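Local coordinates for protein soluble lytic murein transglycosylase (Pseudomonas aeruginosa, PDB 5OHU) that cleaves the glycan strands of bacterial cell-wall peptidoglycan as a lytic transglycosylase, acting both exolytically and endolytically, at residues 59-64 / 417-422. Sequence-based numbering, arbitrary orientation.
Sequences YPLEPY and FNRGEV
Arg-419 reaches across to Tyr-59 and Leu-61 with its aliphatic stem. CD of Arg-419 lies 3.6 Å from the hydroxyl OH of Tyr-59 and 3.7 Å from CD1 of Leu-61, so one methylene packs in van der Waals contact against both. Leu-61 and the arginine run past each other in opposite directions, while the phenol ring is turned 71° from the guanidinium plane. A bend at chi3 (36°) swings that guanidinium off the line of the stem and round to Glu-421, which it grips side-on. NE of Arg-419 donates to OE2 of Glu-421 at 3.3 Å, and NH1 makes a salt bridge to OE1 at 3.1 Å, meeting its syn lone pair. Asp-35 of helix 33-41 is the second acid on the guanidinium, in a salt bridge with NH2. The contact helps close the ring of this almost all-helical chain: the N-terminal region meets the L domain of Slt 353 residues later in sequence. A Schellman motif at Gly-420 ends helix 408-418 beside the arginine, and Glu-421 sits at the N-cap position of helix 422-433. In 59-64, a type I turn from Tyr-59 to Glu-62 presents the tyrosine and leucine together, and Glu-415 takes a weak hydrogen bond with the Tyr-59 hydroxyl.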
loop_
_atom_site.group_PDB
_atom_site.type_symbol
_atom_site.label_atom_id
_atom_site.label_comp_id
_atom_site.label_asym_id
_atom_site.label_seq_id
_atom_site.Cartn_x
_atom_site.Cartn_y
_atom_site.Cartn_z
ATOM N N TYR A 59 -23.568 -2.990 28.899
ATOM C CA TYR A 59 -22.752 -3.969 28.187
ATOM C C TYR A 59 -22.211 -3.350 26.898
ATOM O O TYR A 59 -22.979 -2.752 26.132
ATOM C CB TYR A 59 -23.570 -5.219 27.884
ATOM C CG TYR A 59 -22.775 -6.378 27.323
ATOM C CD1 TYR A 59 -21.778 -6.993 28.070
ATOM C CD2 TYR A 59 -23.037 -6.873 26.052
ATOM C CE1 TYR A 59 -21.052 -8.064 27.557
ATOM C CE2 TYR A 59 -22.323 -7.940 25.536
ATOM C CZ TYR A 59 -21.331 -8.533 26.293
ATOM O OH TYR A 59 -20.625 -9.592 25.775
ATOM N N PRO A 60 -20.904 -3.458 26.634
ATOM C CA PRO A 60 -20.311 -2.694 25.524
ATOM C C PRO A 60 -20.770 -3.122 24.139
ATOM O O PRO A 60 -20.801 -2.277 23.237
ATOM C CB PRO A 60 -18.804 -2.922 25.712
ATOM C CG PRO A 60 -18.653 -3.202 27.168
ATOM C CD PRO A 60 -19.879 -3.988 27.550
ATOM N N LEU A 61 -21.113 -4.392 23.926
ATOM C CA LEU A 61 -21.525 -4.847 22.601
ATOM C C LEU A 61 -22.978 -4.511 22.257
ATOM O O LEU A 61 -23.395 -4.731 21.112
ATOM C CB LEU A 61 -21.308 -6.356 22.484
ATOM C CG LEU A 61 -19.877 -6.849 22.711
ATOM C CD1 LEU A 61 -19.774 -8.293 22.278
ATOM C CD2 LEU A 61 -18.868 -5.974 21.950
ATOM N N GLU A 62 -23.751 -3.988 23.205
ATOM C CA GLU A 62 -25.164 -3.712 22.962
ATOM C C GLU A 62 -25.422 -2.863 21.726
ATOM O O GLU A 62 -26.404 -3.144 21.017
ATOM C CB GLU A 62 -25.790 -3.050 24.200
ATOM C CG GLU A 62 -27.224 -2.561 24.005
ATOM C CD GLU A 62 -28.256 -3.687 23.981
ATOM O OE1 GLU A 62 -27.875 -4.867 23.815
ATOM O OE2 GLU A 62 -29.459 -3.383 24.129
ATOM N N PRO A 63 -24.619 -1.843 21.404
ATOM C CA PRO A 63 -24.882 -1.086 20.176
ATOM C C PRO A 63 -24.880 -1.937 18.916
ATOM O O PRO A 63 -25.474 -1.512 17.914
ATOM C CB PRO A 63 -23.755 -0.048 20.158
ATOM C CG PRO A 63 -23.435 0.161 21.583
ATOM C CD PRO A 63 -23.601 -1.173 22.239
ATOM N N TYR A 64 -24.234 -3.111 18.926
ATOM C CA TYR A 64 -24.261 -3.980 17.752
ATOM C C TYR A 64 -25.647 -4.583 17.529
ATOM O O TYR A 64 -26.103 -4.697 16.389
ATOM C CB TYR A 64 -23.201 -5.075 17.877
ATOM C CG TYR A 64 -21.823 -4.628 17.413
ATOM C CD1 TYR A 64 -21.120 -3.661 18.109
ATOM C CD2 TYR A 64 -21.238 -5.171 16.280
ATOM C CE1 TYR A 64 -19.878 -3.240 17.695
ATOM C CE2 TYR A 64 -19.981 -4.758 15.847
ATOM C CZ TYR A 64 -19.307 -3.790 16.570
ATOM O OH TYR A 64 -18.064 -3.351 16.187
ATOM N N PHE A 417 -12.783 -9.755 22.027
ATOM C CA PHE A 417 -11.620 -10.625 22.163
ATOM C C PHE A 417 -11.905 -11.792 23.104
ATOM O O PHE A 417 -11.700 -12.957 22.745
ATOM C CB PHE A 417 -10.432 -9.797 22.656
ATOM C CG PHE A 417 -9.134 -10.551 22.699
ATOM C CD1 PHE A 417 -8.313 -10.615 21.579
ATOM C CD2 PHE A 417 -8.719 -11.177 23.865
ATOM C CE1 PHE A 417 -7.111 -11.303 21.618
ATOM C CE2 PHE A 417 -7.521 -11.863 23.909
ATOM C CZ PHE A 417 -6.715 -11.926 22.783
ATOM N N ASN A 418 -12.382 -11.493 24.318
ATOM C CA ASN A 418 -12.645 -12.542 25.302
ATOM C C ASN A 418 -13.635 -13.569 24.770
ATOM O O ASN A 418 -13.482 -14.772 25.011
ATOM C CB ASN A 418 -13.170 -11.929 26.598
ATOM C CG ASN A 418 -12.214 -10.913 27.191
ATOM O OD1 ASN A 418 -10.999 -10.977 26.968
ATOM N ND2 ASN A 418 -12.757 -9.966 27.955
ATOM N N ARG A 419 -14.652 -13.116 24.042
ATOM C CA ARG A 419 -15.623 -14.026 23.455
ATOM C C ARG A 419 -15.086 -14.768 22.238
ATOM O O ARG A 419 -15.780 -15.643 21.711
ATOM C CB ARG A 419 -16.884 -13.259 23.069
ATOM C CG ARG A 419 -17.489 -12.434 24.179
ATOM C CD ARG A 419 -18.549 -11.519 23.594
ATOM N NE ARG A 419 -19.265 -12.185 22.507
ATOM C CZ ARG A 419 -20.446 -12.782 22.648
ATOM N NH1 ARG A 419 -21.025 -13.376 21.609
ATOM N NH2 ARG A 419 -21.049 -12.782 23.829
ATOM N N GLY A 420 -13.881 -14.446 21.773
ATOM C CA GLY A 420 -13.292 -15.120 20.636
ATOM C C GLY A 420 -13.574 -14.501 19.281
ATOM O O GLY A 420 -13.004 -14.960 18.282
ATOM N N GLU A 421 -14.431 -13.480 19.202
ATOM C CA GLU A 421 -14.764 -12.855 17.921
ATOM C C GLU A 421 -13.602 -11.950 17.518
ATOM O O GLU A 421 -13.612 -10.727 17.690
ATOM C CB GLU A 421 -16.093 -12.117 18.009
ATOM C CG GLU A 421 -17.297 -13.039 17.844
ATOM C CD GLU A 421 -18.318 -12.873 18.943
ATOM O OE1 GLU A 421 -18.888 -13.892 19.390
ATOM O OE2 GLU A 421 -18.548 -11.722 19.365
ATOM N N VAL A 422 -12.582 -12.589 16.945
ATOM C CA VAL A 422 -11.285 -11.953 16.743
ATOM C C VAL A 422 -11.334 -10.928 15.616
ATOM O O VAL A 422 -10.650 -9.897 15.671
ATOM C CB VAL A 422 -10.235 -13.051 16.485
ATOM C CG1 VAL A 422 -10.645 -13.913 15.297
ATOM C CG2 VAL A 422 -8.882 -12.454 16.249
#